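Local coordinates for protein alpha-1,2-Mannosidase (Trichoderma reesei, PDB 1HCU) that probably trims alpha-1,2-linked mannose residues from N-linked high-mannose glycans as a calcium-dependent family 47 glycosyl hydrolase, at residues 370-375 and 381-386. Sequence-based numbering, arbitrary orientation.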
ATOM      1  N   SER A 370      27.363  -6.555 -16.792  1.00 24.46           N
ATOM      2  CA  SER A 370      27.756  -7.568 -17.763  1.00 26.14           C
ATOM      3  C   SER A 370      26.908  -8.844 -17.784  1.00 25.63           C
ATOM      4  O   SER A 370      26.568  -9.348 -18.853  1.00 26.77           O
ATOM      5  CB  SER A 370      29.224  -7.922 -17.551  1.00 28.07           C
ATOM      6  OG  SER A 370      29.453  -8.242 -16.191  1.00 35.54           O
ATOM      7  N   SER A 371      26.557  -9.369 -16.617  1.00 24.74           N
ATOM      8  CA  SER A 371      25.768 -10.599 -16.557  1.00 24.91           C
ATOM      9  C   SER A 371      24.342 -10.446 -17.101  1.00 23.66           C
ATOM     10  O   SER A 371      23.734 -11.419 -17.549  1.00 23.22           O
ATOM     11  CB  SER A 371      25.694 -11.115 -15.113  1.00 25.57           C
ATOM     12  OG  SER A 371      24.873 -10.279 -14.316  1.00 28.59           O
ATOM     13  N   GLN A 372      23.810  -9.229 -17.058  1.00 20.76           N
ATOM     14  CA  GLN A 372      22.449  -8.983 -17.527  1.00 19.16           C
ATOM     15  C   GLN A 372      22.413  -8.241 -18.853  1.00 17.88           C
ATOM     16  O   GLN A 372      21.386  -7.688 -19.226  1.00 15.65           O
ATOM     17  CB  GLN A 372      21.674  -8.183 -16.477  1.00 18.42           C
ATOM     18  CG  GLN A 372      21.561  -8.886 -15.128  1.00 16.79           C
ATOM     19  CD  GLN A 372      20.601  -8.188 -14.180  1.00 16.21           C
ATOM     20  OE1 GLN A 372      19.407  -8.051 -14.476  1.00 15.70           O
ATOM     21  NE2 GLN A 372      21.115  -7.738 -13.036  1.00 12.73           N
ATOM     22  N   SER A 373      23.535  -8.237 -19.568  1.00 17.96           N
ATOM     23  CA  SER A 373      23.609  -7.533 -20.841  1.00 16.33           C
ATOM     24  C   SER A 373      22.560  -8.017 -21.824  1.00 17.26           C
ATOM     25  O   SER A 373      21.789  -7.221 -22.363  1.00 17.36           O
ATOM     26  CB  SER A 373      24.993  -7.685 -21.459  1.00 16.60           C
ATOM     27  OG  SER A 373      25.101  -6.862 -22.608  1.00 19.11           O
ATOM     28  N   GLY A 374      22.531  -9.323 -22.064  1.00 15.85           N
ATOM     29  CA  GLY A 374      21.557  -9.865 -22.996  1.00 15.19           C
ATOM     30  C   GLY A 374      20.138  -9.751 -22.469  1.00 14.45           C
ATOM     31  O   GLY A 374      19.206  -9.498 -23.235  1.00 12.88           O
ATOM     32  N   PHE A 375      19.966  -9.927 -21.159  1.00 13.07           N
ATOM     33  CA  PHE A 375      18.631  -9.844 -20.581  1.00 12.86           C
ATOM     34  C   PHE A 375      18.010  -8.469 -20.844  1.00 11.59           C
ATOM     35  O   PHE A 375      16.857  -8.380 -21.248  1.00 11.51           O
ATOM     36  CB  PHE A 375      18.665 -10.160 -19.074  1.00 12.84           C
ATOM     37  CG  PHE A 375      17.315 -10.090 -18.414  1.00 13.63           C
ATOM     38  CD1 PHE A 375      16.889  -8.919 -17.807  1.00 13.85           C
ATOM     39  CD2 PHE A 375      16.446 -11.177 -18.453  1.00 15.24           C
ATOM     40  CE1 PHE A 375      15.611  -8.817 -17.247  1.00 13.86           C
ATOM     41  CE2 PHE A 375      15.163 -11.089 -17.897  1.00 18.04           C
ATOM     42  CZ  PHE A 375      14.745  -9.900 -17.292  1.00 15.22           C
ATOM     43  N   PHE A 381      14.944  -3.999 -19.131  1.00 13.62           N
ATOM     44  CA  PHE A 381      15.345  -3.557 -17.795  1.00 12.07           C
ATOM     45  C   PHE A 381      16.325  -4.558 -17.198  1.00 11.38           C
ATOM     46  O   PHE A 381      16.457  -5.675 -17.693  1.00 11.61           O
ATOM     47  CB  PHE A 381      14.102  -3.446 -16.887  1.00 11.33           C
ATOM     48  CG  PHE A 381      13.503  -4.787 -16.489  1.00  9.93           C
ATOM     49  CD1 PHE A 381      13.907  -5.429 -15.319  1.00 10.21           C
ATOM     50  CD2 PHE A 381      12.551  -5.409 -17.294  1.00  8.44           C
ATOM     51  CE1 PHE A 381      13.368  -6.677 -14.952  1.00  9.60           C
ATOM     52  CE2 PHE A 381      12.008  -6.649 -16.945  1.00  8.06           C
ATOM     53  CZ  PHE A 381      12.417  -7.288 -15.770  1.00 10.18           C
ATOM     54  N   TRP A 382      17.048  -4.153 -16.163  1.00 10.91           N
ATOM     55  CA  TRP A 382      17.927  -5.089 -15.483  1.00 10.88           C
ATOM     56  C   TRP A 382      17.619  -4.984 -13.996  1.00 10.90           C
ATOM     57  O   TRP A 382      17.096  -3.970 -13.528  1.00 11.97           O
ATOM     58  CB  TRP A 382      19.405  -4.824 -15.792  1.00 10.31           C
ATOM     59  CG  TRP A 382      19.963  -3.550 -15.316  1.00 11.94           C
ATOM     60  CD1 TRP A 382      20.496  -3.293 -14.087  1.00 11.83           C
ATOM     61  CD2 TRP A 382      20.123  -2.356 -16.085  1.00 12.27           C
ATOM     62  NE1 TRP A 382      20.989  -2.013 -14.044  1.00 10.54           N
ATOM     63  CE2 TRP A 382      20.775  -1.411 -15.255  1.00 10.46           C
ATOM     64  CE3 TRP A 382      19.784  -1.993 -17.396  1.00 11.16           C
ATOM     65  CZ2 TRP A 382      21.095  -0.123 -15.692  1.00 10.77           C
ATOM     66  CZ3 TRP A 382      20.101  -0.713 -17.835  1.00 12.65           C
ATOM     67  CH2 TRP A 382      20.753   0.209 -16.982  1.00 12.12           C
ATOM     68  N   VAL A 383      17.917  -6.046 -13.261  1.00 12.25           N
ATOM     69  CA  VAL A 383      17.630  -6.100 -11.835  1.00 12.90           C
ATOM     70  C   VAL A 383      18.730  -5.519 -10.972  1.00 12.37           C
ATOM     71  O   VAL A 383      19.905  -5.805 -11.179  1.00 10.89           O
ATOM     72  CB  VAL A 383      17.395  -7.554 -11.379  1.00 13.51           C
ATOM     73  CG1 VAL A 383      16.908  -7.578  -9.934  1.00 14.03           C
ATOM     74  CG2 VAL A 383      16.399  -8.230 -12.304  1.00 13.96           C
ATOM     75  N   THR A 384      18.328  -4.713  -9.994  1.00 12.80           N
ATOM     76  CA  THR A 384      19.259  -4.093  -9.060  1.00 13.45           C
ATOM     77  C   THR A 384      19.014  -4.661  -7.655  1.00 14.76           C
ATOM     78  O   THR A 384      19.916  -4.689  -6.819  1.00 15.47           O
ATOM     79  CB  THR A 384      19.085  -2.551  -9.027  1.00 13.02           C
ATOM     80  OG1 THR A 384      17.729  -2.229  -8.712  1.00 13.76           O
ATOM     81  CG2 THR A 384      19.442  -1.931 -10.382  1.00 13.13           C
ATOM     82  N   ALA A 385      17.784  -5.111  -7.411  1.00 14.08           N
ATOM     83  CA  ALA A 385      17.393  -5.692  -6.127  1.00 14.17           C
ATOM     84  C   ALA A 385      16.517  -6.881  -6.492  1.00 14.51           C
ATOM     85  O   ALA A 385      15.323  -6.729  -6.748  1.00 15.57           O
ATOM     86  CB  ALA A 385      16.607  -4.685  -5.305  1.00 11.28           C
ATOM     87  N   PRO A 386      17.108  -8.083  -6.507  1.00 14.42           N
ATOM     88  CA  PRO A 386      16.479  -9.364  -6.849  1.00 14.06           C
ATOM     89  C   PRO A 386      15.410  -9.977  -5.960  1.00 15.48           C
ATOM     90  O   PRO A 386      14.582 -10.751  -6.443  1.00 14.86           O
ATOM     91  CB  PRO A 386      17.680 -10.294  -7.007  1.00 15.84           C
ATOM     92  CG  PRO A 386      18.623  -9.777  -5.959  1.00 13.74           C
ATOM     93  CD  PRO A 386      18.522  -8.277  -6.117  1.00 14.39           C
TER
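Gln372 turns its CG away from its own carbonyl carbon (chi1 -60°) and runs extended from there, which carries its amide across to the backbone of Val383, while Phe375, with CG anti to the backbone N (chi1 180°), brings its ring up against Phe381. The contact ties the start of helix 373-379 to strand 382-383, the outermost strand of an antiparallel sheet in this family 47 mannosidase; Gln372 is the N-cap residue of that helix. Its amide copies the pairing of a neighbouring strand by taking both polar groups of Val383: Val383 N donates to Gln372 OE1 at 2.8 Å, nearly straight though tilted from the carbonyl plane, and Gln372 NE2 donates to Val383 O at 2.9 Å, in the carbonyl plane and on a lone pair. Two bonds to one residue fix the rotation of the amide. With the amide gone, as in an alanine at this position, Val383 N and O would probably lose both mates and a gap would open beside Trp382 CB. On its other edge the strand pairs with strand 354-356, where a classic bulge sets Thr384 and Ala385 together opposite Gly354. Val383 also lies about 7 Å, side chain to side chain, from Glu353, one of the predicted proton donors. Phe375 sets its edge against the face of Phe381 in a T-shaped stack, planes at 88° and centroids 5.3 Å apart; Phe355 makes a further edge-to-face pair with Phe381. The same Phe375 edge meets backbone oxygen, its CD1 lying 3.3 Å from Phe381 O, near the ring plane.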